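Long-range contacts in cysteine protease-like VirA (Shigella flexneri, PDB 3EB8), which promotes bacterial entry into epithelial cells and spread within and between them as a secreted virulence effector, although its reported alpha-tubulin protease activity is disputed: residues A[18-26]-A[37-48]; A[102-113]-A[311-319]. One frame throughout, in Å; residues are numbered along the deposited sequence.

Interaction 1. Residues A[18-26]-A[37-48]; sequences KLMDSFSPS and AHANIDGISIRL
S24 and H38 form an antiparallel hydrogen-bonded pair, with S24 N to H38 O and H38 N to S24 O both at 2.9 Å. P25 and A37 follow as a non-hydrogen-bonded pair. The pairing is therefore short, and most of the remaining grip comes from side chains. F23 is the main one. Its CG lies anti to the carbonyl carbon (chi1 -80°), which lays the ring across strands 37-41 and 44-48. A39 CB sits over one ring face in a CH-pi contact, 3.6 Å from the ring centroid and 5° off the normal. I46 CG2 meets the ring edge, 3.8 Å from F23 CZ. L48 approaches obliquely and brings CD1 to 3.6 Å from F23 CD2. One aromatic ring thus bridges two neighbouring strands. Further along, I41 CD1 reaches past S22 to L19 CD2. That approach is modelled very close, and its exact length is doubtful. H38 and S24 share the other side of the sheet. The H38 ring lies with its ND1 side toward S26, and ND1 donates to S26 OG over 2.9 Å. The hydroxyl lies almost exactly in the imidazole plane, which should restrain ring rotation. S26 OG is also hydrogen-bonded to E35, whose carboxylate forms a salt bridge with R47. R47 NE in turn donates to S45 OG over 2.8 Å, nearly in the guanidinium plane. The contact joins helix 12-21 and edge strand 24-25 to the rest of the five-stranded antiparallel sheet. Strand 54-61 lies beyond 44-51, with V57 touching I46 and L48. P25 and A37 touch F87 of strand 86-87, and K85 binds the carbonyls of D21 and F23.

Interaction 2. Residues A[102-113]-A[311-319]; sequences NFKTHKPAPEVI and ITCNGVGIN
V112 and I318 lie alongside, running opposite ways, with V112 CG1 3.6 Å from I318 CD1. I113 lies against the same I318 methyl, and P108 crosses I318 at about a right angle, its CG 3.7 Å from I318 CG1. V316 fills the adjoining position with its two branches. CG1, anti to the backbone N (chi1 -171°), meets P108 N at 3.6 Å, while CG2 points to T105 O. The loop thus folds round the valine before helix 110-118 starts after its N-cap residue, A109. F103 is also tightly packed. Its CE2 comes obliquely to 3.1 Å from G315 N, and its ring edge faces the T312 and C313 carbonyls. F265 meets this ring with planes about 10° apart. The looser side is the rim, at N102, K107, C313 and N314. No direct hydrogen bond joins the two segments. A water accepts from V316 N at 2.8 Å; its link to N102 O is very short, so its exact position is uncertain. T312 OG1 accepts from N314 N, two residues on, at 3.1 Å, which makes an ST turn. Outside the segments, T312 OG1 is hydrogen-bonded to S355, and N314 ND2 to P356 O. The turn is the tip of a beta hairpin of strands 300-312 and 315-327: the loop's F103 lies against the turn, and the start of helix 110-118 packs on strand 315-327.

Following the chain from the N terminus, interaction 1 closes first. It bridges a ten-residue connection and completes the hairpin of strands 24-25 and 35-41 at the edge of the N-terminal antiparallel sheet. Interaction 2 opens afterwards, so the two are in series and neither nest nor cross. It closes a far longer loop of 197 residues, which contains the tubulin-binding region 182-273. It brings the approach to helix 110-118 onto the hairpin of strands 300-312 and 315-327 in the mixed sheet. Interactions 1 and 2 do not touch: the centres of interaction 1 and interaction 2 are about 32 Å apart, and their nearest atoms about 15 Å. Interaction 1 is local, whereas interaction 2 joins early and late parts of the chain.

Interaction 1. Residues A[18-26]-A[37-48]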
loop_
_atom_site.group_PDB
_atom_site.type_symbol
_atom_site.label_atom_id
_atom_site.label_comp_id
_atom_site.label_asym_id
_atom_site.label_seq_id
_atom_site.Cartn_x
_atom_site.Cartn_y
_atom_site.Cartn_z
ATOM N N LYS A 18 -13.573 -10.542 -11.304
ATOM C CA LYS A 18 -13.695 -9.399 -12.217
ATOM C C LYS A 18 -14.743 -8.408 -11.684
ATOM O O LYS A 18 -14.532 -7.202 -11.687
ATOM C CB LYS A 18 -14.068 -9.885 -13.620
ATOM C CG LYS A 18 -13.242 -9.296 -14.762
ATOM C CD LYS A 18 -13.982 -8.178 -15.492
ATOM C CE LYS A 18 -13.619 -8.121 -16.988
ATOM N NZ LYS A 18 -12.286 -7.505 -17.296
ATOM N N LEU A 19 -15.889 -8.918 -11.239
ATOM C CA LEU A 19 -16.732 -8.130 -10.355
ATOM C C LEU A 19 -15.821 -8.100 -9.141
ATOM O O LEU A 19 -14.755 -8.699 -9.173
ATOM C CB LEU A 19 -18.048 -8.865 -10.078
ATOM C CG LEU A 19 -18.765 -9.375 -11.345
ATOM C CD1 LEU A 19 -19.836 -10.447 -11.072
ATOM C CD2 LEU A 19 -19.357 -8.222 -12.162
ATOM N N MET A 20 -16.190 -7.422 -8.076
ATOM C CA MET A 20 -15.309 -7.362 -6.897
ATOM C C MET A 20 -14.204 -6.351 -7.135
ATOM O O MET A 20 -14.023 -5.439 -6.337
ATOM C CB MET A 20 -14.673 -8.717 -6.512
ATOM C CG MET A 20 -15.620 -9.846 -6.119
ATOM S SD MET A 20 -17.085 -9.292 -5.249
ATOM C CE MET A 20 -16.376 -8.583 -3.762
ATOM N N ASP A 21 -13.449 -6.515 -8.216
ATOM C CA ASP A 21 -12.431 -5.522 -8.554
ATOM C C ASP A 21 -13.128 -4.219 -8.950
ATOM O O ASP A 21 -12.704 -3.132 -8.570
ATOM C CB ASP A 21 -11.513 -6.024 -9.671
ATOM C CG ASP A 21 -10.589 -7.164 -9.223
ATOM O OD1 ASP A 21 -10.708 -7.663 -8.065
ATOM O OD2 ASP A 21 -9.737 -7.558 -10.055
ATOM N N SER A 22 -14.212 -4.356 -9.702
ATOM C CA SER A 22 -15.140 -3.276 -10.024
ATOM C C SER A 22 -15.564 -2.438 -8.811
ATOM O O SER A 22 -16.046 -1.317 -8.964
ATOM C CB SER A 22 -16.384 -3.868 -10.688
ATOM O OG SER A 22 -16.111 -4.238 -12.027
ATOM N N PHE A 23 -15.400 -2.988 -7.613
ATOM C CA PHE A 23 -15.830 -2.301 -6.411
ATOM C C PHE A 23 -14.847 -1.201 -6.034
ATOM O O PHE A 23 -13.634 -1.422 -5.991
ATOM C CB PHE A 23 -16.041 -3.282 -5.248
ATOM C CG PHE A 23 -17.356 -4.006 -5.302
ATOM C CD1 PHE A 23 -17.477 -5.202 -5.987
ATOM C CD2 PHE A 23 -18.483 -3.469 -4.688
ATOM C CE1 PHE A 23 -18.698 -5.862 -6.063
ATOM C CE2 PHE A 23 -19.712 -4.121 -4.749
ATOM C CZ PHE A 23 -19.823 -5.319 -5.431
ATOM N N SER A 24 -15.380 -0.011 -5.782
ATOM C CA SER A 24 -14.562 1.134 -5.412
ATOM C C SER A 24 -15.122 1.780 -4.163
ATOM O O SER A 24 -16.326 1.722 -3.926
ATOM C CB SER A 24 -14.544 2.154 -6.553
ATOM O OG SER A 24 -14.328 1.505 -7.798
ATOM N N PRO A 25 -14.252 2.399 -3.357
ATOM C CA PRO A 25 -14.696 3.112 -2.154
ATOM C C PRO A 25 -15.710 4.176 -2.532
ATOM O O PRO A 25 -15.579 4.809 -3.583
ATOM C CB PRO A 25 -13.415 3.786 -1.649
ATOM C CG PRO A 25 -12.312 3.033 -2.255
ATOM C CD PRO A 25 -12.803 2.522 -3.571
ATOM N N SER A 26 -16.719 4.366 -1.698
ATOM C CA SER A 26 -17.697 5.402 -1.965
ATOM C C SER A 26 -17.349 6.680 -1.197
ATOM O O SER A 26 -17.520 6.751 0.018
ATOM C CB SER A 26 -19.090 4.897 -1.618
ATOM O OG SER A 26 -19.426 3.820 -2.474
ATOM N N ALA A 37 -18.779 1.140 -0.282
ATOM C CA ALA A 37 -18.308 0.745 -1.607
ATOM C C ALA A 37 -19.430 0.640 -2.632
ATOM O O ALA A 37 -20.596 0.470 -2.289
ATOM C CB ALA A 37 -17.540 -0.544 -1.542
ATOM N N HIS A 38 -19.062 0.741 -3.901
ATOM C CA HIS A 38 -20.029 0.627 -4.979
ATOM C C HIS A 38 -19.404 -0.010 -6.205
ATOM O O HIS A 38 -18.197 0.071 -6.425
ATOM C CB HIS A 38 -20.540 2.000 -5.384
ATOM C CG HIS A 38 -19.484 2.857 -5.998
ATOM N ND1 HIS A 38 -18.698 3.708 -5.258
ATOM C CD2 HIS A 38 -19.056 2.957 -7.275
ATOM C CE1 HIS A 38 -17.845 4.317 -6.060
ATOM N NE2 HIS A 38 -18.041 3.880 -7.288
ATOM N N ALA A 39 -20.246 -0.633 -7.013
ATOM C CA ALA A 39 -19.829 -1.157 -8.299
ATOM C C ALA A 39 -20.919 -0.829 -9.295
ATOM O O ALA A 39 -22.092 -1.070 -9.064
ATOM C CB ALA A 39 -19.599 -2.651 -8.225
ATOM N N ASN A 40 -20.528 -0.224 -10.397
ATOM C CA ASN A 40 -21.480 0.127 -11.430
ATOM C C ASN A 40 -21.086 -0.653 -12.658
ATOM O O ASN A 40 -20.069 -0.367 -13.297
ATOM C CB ASN A 40 -21.469 1.636 -11.702
ATOM C CG ASN A 40 -21.732 2.459 -10.440
ATOM O OD1 ASN A 40 -22.543 2.071 -9.604
ATOM N ND2 ASN A 40 -21.042 3.593 -10.300
ATOM N N ILE A 41 -21.882 -1.669 -12.963
ATOM C CA ILE A 41 -21.648 -2.495 -14.134
ATOM C C ILE A 41 -22.803 -2.436 -15.124
ATOM O O ILE A 41 -23.864 -3.007 -14.903
ATOM C CB ILE A 41 -21.318 -3.948 -13.738
ATOM C CG1 ILE A 41 -19.981 -3.959 -12.968
ATOM C CG2 ILE A 41 -21.282 -4.856 -14.990
ATOM C CD1 ILE A 41 -19.887 -5.010 -11.882
ATOM N N ASP A 42 -22.580 -1.686 -16.195
ATOM C CA ASP A 42 -23.445 -1.687 -17.364
ATOM C C ASP A 42 -24.926 -1.607 -17.038
ATOM O O ASP A 42 -25.714 -2.430 -17.505
ATOM C CB ASP A 42 -23.143 -2.916 -18.221
ATOM C CG ASP A 42 -21.645 -3.172 -18.362
ATOM O OD1 ASP A 42 -20.866 -2.192 -18.431
ATOM O OD2 ASP A 42 -21.245 -4.355 -18.391
ATOM N N GLY A 43 -25.302 -0.603 -16.254
ATOM C CA GLY A 43 -26.703 -0.350 -15.958
ATOM C C GLY A 43 -27.079 -0.763 -14.547
ATOM O O GLY A 43 -28.038 -0.266 -13.952
ATOM N N ILE A 44 -26.307 -1.689 -14.001
ATOM C CA ILE A 44 -26.548 -2.167 -12.653
ATOM C C ILE A 44 -25.573 -1.532 -11.666
ATOM O O ILE A 44 -24.485 -1.082 -12.033
ATOM C CB ILE A 44 -26.453 -3.690 -12.592
ATOM C CG1 ILE A 44 -27.619 -4.290 -13.374
ATOM C CG2 ILE A 44 -26.456 -4.176 -11.155
ATOM C CD1 ILE A 44 -27.936 -5.687 -12.988
ATOM N N SER A 45 -25.983 -1.477 -10.410
ATOM C CA SER A 45 -25.153 -0.885 -9.391
ATOM C C SER A 45 -25.300 -1.679 -8.119
ATOM O O SER A 45 -26.405 -2.039 -7.732
ATOM C CB SER A 45 -25.568 0.556 -9.143
ATOM O OG SER A 45 -24.690 1.164 -8.218
ATOM N N ILE A 46 -24.181 -1.970 -7.474
ATOM C CA ILE A 46 -24.209 -2.637 -6.190
ATOM C C ILE A 46 -23.618 -1.682 -5.161
ATOM O O ILE A 46 -22.573 -1.082 -5.394
ATOM C CB ILE A 46 -23.426 -3.972 -6.214
ATOM C CG1 ILE A 46 -23.995 -4.902 -7.273
ATOM C CG2 ILE A 46 -23.527 -4.676 -4.887
ATOM C CD1 ILE A 46 -23.436 -4.683 -8.659
ATOM N N ARG A 47 -24.306 -1.522 -4.039
ATOM C CA ARG A 47 -23.808 -0.681 -2.975
ATOM C C ARG A 47 -23.618 -1.516 -1.731
ATOM O O ARG A 47 -24.494 -2.301 -1.357
ATOM C CB ARG A 47 -24.778 0.460 -2.692
ATOM C CG ARG A 47 -25.264 1.173 -3.925
ATOM C CD ARG A 47 -24.122 1.818 -4.689
ATOM N NE ARG A 47 -24.640 2.587 -5.816
ATOM C CZ ARG A 47 -25.186 3.793 -5.706
ATOM N NH1 ARG A 47 -25.275 4.372 -4.515
ATOM N NH2 ARG A 47 -25.636 4.414 -6.787
ATOM N N LEU A 48 -22.472 -1.353 -1.088
ATOM C CA LEU A 48 -22.194 -2.058 0.148
ATOM C C LEU A 48 -22.256 -1.071 1.294
ATOM O O LEU A 48 -21.520 -0.086 1.307
ATOM C CB LEU A 48 -20.814 -2.683 0.088
ATOM C CG LEU A 48 -20.567 -3.465 -1.199
ATOM C CD1 LEU A 48 -19.139 -4.013 -1.239
ATOM C CD2 LEU A 48 -21.577 -4.576 -1.333
#

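Interaction 2. Residues A[102-113]-A[311-319]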
loop_
_atom_site.group_PDB
_atom_site.type_symbol
_atom_site.label_atom_id
_atom_site.label_comp_id
_atom_site.label_asym_id
_atom_site.label_seq_id
_atom_site.Cartn_x
_atom_site.Cartn_y
_atom_site.Cartn_z
ATOM N N ASN A 102 2.175 -21.723 12.387
ATOM C CA ASN A 102 2.823 -22.370 13.515
ATOM C C ASN A 102 3.649 -21.321 14.239
ATOM O O ASN A 102 3.869 -20.227 13.714
ATOM C CB ASN A 102 3.695 -23.537 13.067
ATOM C CG ASN A 102 4.938 -23.084 12.350
ATOM O OD1 ASN A 102 4.893 -22.717 11.179
ATOM N ND2 ASN A 102 6.062 -23.105 13.048
ATOM N N PHE A 103 4.077 -21.640 15.452
ATOM C CA PHE A 103 4.772 -20.659 16.279
ATOM C C PHE A 103 6.249 -20.989 16.358
ATOM O O PHE A 103 6.957 -20.512 17.239
ATOM C CB PHE A 103 4.159 -20.595 17.675
ATOM C CG PHE A 103 2.732 -20.126 17.687
ATOM C CD1 PHE A 103 1.728 -20.937 18.197
ATOM C CD2 PHE A 103 2.389 -18.875 17.185
ATOM C CE1 PHE A 103 0.409 -20.504 18.220
ATOM C CE2 PHE A 103 1.071 -18.435 17.205
ATOM C CZ PHE A 103 0.078 -19.257 17.719
ATOM N N LYS A 104 6.701 -21.794 15.408
ATOM C CA LYS A 104 8.104 -22.165 15.312
ATOM C C LYS A 104 8.770 -21.602 14.047
ATOM O O LYS A 104 9.766 -22.151 13.578
ATOM C CB LYS A 104 8.247 -23.693 15.380
ATOM C CG LYS A 104 7.715 -24.304 16.695
ATOM C CD LYS A 104 7.719 -25.829 16.676
ATOM C CE LYS A 104 7.031 -26.398 17.914
ATOM N NZ LYS A 104 7.333 -27.851 18.134
ATOM N N THR A 105 8.212 -20.512 13.510
ATOM C CA THR A 105 8.781 -19.815 12.355
ATOM C C THR A 105 9.098 -18.360 12.695
ATOM O O THR A 105 8.535 -17.784 13.626
ATOM C CB THR A 105 7.847 -19.850 11.138
ATOM O OG1 THR A 105 7.395 -21.190 10.925
ATOM C CG2 THR A 105 8.586 -19.401 9.889
ATOM N N HIS A 106 10.004 -17.769 11.927
ATOM C CA HIS A 106 10.492 -16.431 12.198
ATOM C C HIS A 106 9.926 -15.431 11.191
ATOM O O HIS A 106 10.200 -14.241 11.278
ATOM C CB HIS A 106 12.023 -16.425 12.130
ATOM C CG HIS A 106 12.567 -16.797 10.784
ATOM N ND1 HIS A 106 12.794 -18.103 10.406
ATOM C CD2 HIS A 106 12.917 -16.034 9.720
ATOM C CE1 HIS A 106 13.267 -18.131 9.173
ATOM N NE2 HIS A 106 13.352 -16.887 8.734
ATOM N N LYS A 107 9.141 -15.919 10.235
ATOM C CA LYS A 107 8.606 -15.062 9.173
ATOM C C LYS A 107 7.227 -15.543 8.696
ATOM O O LYS A 107 6.890 -16.727 8.846
ATOM C CB LYS A 107 9.584 -15.026 7.989
ATOM C CG LYS A 107 9.788 -16.396 7.304
ATOM C CD LYS A 107 10.781 -16.318 6.148
ATOM C CE LYS A 107 11.061 -17.692 5.553
ATOM N NZ LYS A 107 11.715 -18.631 6.521
ATOM N N PRO A 108 6.432 -14.637 8.104
ATOM C CA PRO A 108 5.124 -15.044 7.584
ATOM C C PRO A 108 5.303 -16.048 6.470
ATOM O O PRO A 108 6.302 -15.957 5.743
ATOM C CB PRO A 108 4.551 -13.752 7.003
ATOM C CG PRO A 108 5.314 -12.626 7.662
ATOM C CD PRO A 108 6.673 -13.188 7.981
ATOM N N ALA A 109 4.366 -16.985 6.327
ATOM C CA ALA A 109 4.361 -17.875 5.167
ATOM C C ALA A 109 4.083 -17.091 3.887
ATOM O O ALA A 109 3.486 -16.021 3.924
ATOM C CB ALA A 109 3.329 -18.968 5.341
ATOM N N PRO A 110 4.505 -17.630 2.743
ATOM C CA PRO A 110 4.233 -16.999 1.445
ATOM C C PRO A 110 2.751 -16.661 1.232
ATOM O O PRO A 110 2.443 -15.610 0.675
ATOM C CB PRO A 110 4.672 -18.064 0.438
ATOM C CG PRO A 110 5.654 -18.914 1.169
ATOM C CD PRO A 110 5.216 -18.909 2.611
ATOM N N GLU A 111 1.846 -17.538 1.658
ATOM C CA GLU A 111 0.422 -17.267 1.480
ATOM C C GLU A 111 -0.019 -16.035 2.270
ATOM O O GLU A 111 -0.853 -15.260 1.805
ATOM C CB GLU A 111 -0.438 -18.470 1.861
ATOM C CG GLU A 111 -0.177 -19.723 1.041
ATOM C CD GLU A 111 1.037 -20.510 1.529
ATOM O OE1 GLU A 111 1.798 -19.992 2.380
ATOM O OE2 GLU A 111 1.230 -21.654 1.062
ATOM N N VAL A 112 0.528 -15.859 3.465
ATOM C CA VAL A 112 0.208 -14.689 4.275
ATOM C C VAL A 112 0.690 -13.415 3.561
ATOM O O VAL A 112 -0.050 -12.440 3.411
ATOM C CB VAL A 112 0.796 -14.815 5.702
ATOM C CG1 VAL A 112 0.936 -13.448 6.356
ATOM C CG2 VAL A 112 -0.078 -15.723 6.541
ATOM N N ILE A 113 1.929 -13.449 3.085
ATOM C CA ILE A 113 2.492 -12.347 2.312
ATOM C C ILE A 113 1.616 -12.044 1.108
ATOM O O ILE A 113 1.262 -10.888 0.862
ATOM C CB ILE A 113 3.924 -12.673 1.840
ATOM C CG1 ILE A 113 4.908 -12.517 3.001
ATOM C CG2 ILE A 113 4.336 -11.773 0.685
ATOM C CD1 ILE A 113 6.129 -13.411 2.875
ATOM N N ILE A 311 2.010 -11.104 15.294
ATOM C CA ILE A 311 1.682 -12.417 15.825
ATOM C C ILE A 311 0.203 -12.488 16.156
ATOM O O ILE A 311 -0.328 -11.630 16.857
ATOM C CB ILE A 311 2.517 -12.795 17.075
ATOM C CG1 ILE A 311 4.005 -12.541 16.819
ATOM C CG2 ILE A 311 2.267 -14.250 17.460
ATOM C CD1 ILE A 311 4.514 -13.133 15.514
ATOM N N THR A 312 -0.463 -13.505 15.625
ATOM C CA THR A 312 -1.866 -13.743 15.910
ATOM C C THR A 312 -1.964 -15.027 16.702
ATOM O O THR A 312 -0.951 -15.665 16.994
ATOM C CB THR A 312 -2.687 -13.928 14.616
ATOM O OG1 THR A 312 -2.293 -15.156 13.979
ATOM C CG2 THR A 312 -2.473 -12.741 13.651
ATOM N N CYS A 313 -3.187 -15.413 17.042
ATOM C CA CYS A 313 -3.406 -16.647 17.790
ATOM C C CYS A 313 -3.157 -17.900 16.932
ATOM O O CYS A 313 -3.252 -19.021 17.430
ATOM C CB CYS A 313 -4.831 -16.684 18.322
ATOM S SG CYS A 313 -5.978 -16.617 16.974
ATOM N N ASN A 314 -2.840 -17.709 15.654
ATOM C CA ASN A 314 -2.537 -18.832 14.757
ATOM C C ASN A 314 -1.080 -18.903 14.305
ATOM O O ASN A 314 -0.640 -19.908 13.757
ATOM C CB ASN A 314 -3.432 -18.789 13.522
ATOM C CG ASN A 314 -4.885 -19.053 13.846
ATOM O OD1 ASN A 314 -5.217 -19.518 14.941
ATOM N ND2 ASN A 314 -5.765 -18.769 12.888
ATOM N N GLY A 315 -0.329 -17.829 14.509
ATOM C CA GLY A 315 1.052 -17.817 14.079
ATOM C C GLY A 315 1.523 -16.456 13.621
ATOM O O GLY A 315 1.009 -15.430 14.059
ATOM N N VAL A 316 2.508 -16.451 12.729
ATOM C CA VAL A 316 3.097 -15.208 12.253
ATOM C C VAL A 316 2.272 -14.609 11.119
ATOM O O VAL A 316 2.258 -15.120 9.989
ATOM C CB VAL A 316 4.549 -15.424 11.773
ATOM C CG1 VAL A 316 5.223 -14.084 11.485
ATOM C CG2 VAL A 316 5.335 -16.209 12.811
ATOM N N GLY A 317 1.580 -13.517 11.432
ATOM C CA GLY A 317 0.770 -12.810 10.455
ATOM C C GLY A 317 1.402 -11.488 10.083
ATOM O O GLY A 317 2.566 -11.240 10.390
ATOM N N ILE A 318 0.627 -10.635 9.426
ATOM C CA ILE A 318 1.106 -9.335 8.975
ATOM C C ILE A 318 0.089 -8.243 9.289
ATOM O O ILE A 318 -1.115 -8.462 9.203
ATOM C CB ILE A 318 1.375 -9.328 7.450
ATOM C CG1 ILE A 318 2.671 -10.065 7.114
ATOM C CG2 ILE A 318 1.448 -7.905 6.929
ATOM C CD1 ILE A 318 2.771 -10.490 5.648
ATOM N N ASN A 319 0.576 -7.071 9.677
ATOM C CA ASN A 319 -0.264 -5.892 9.776
ATOM C C ASN A 319 0.022 -5.005 8.576
ATOM O O ASN A 319 1.034 -4.307 8.532
ATOM C CB ASN A 319 0.012 -5.160 11.087
ATOM C CG ASN A 319 -0.727 -3.822 11.194
ATOM O OD1 ASN A 319 -1.759 -3.602 10.550
ATOM N ND2 ASN A 319 -0.193 -2.925 12.020
HETATM O O HOH W 1 3.137 -18.960 11.638
#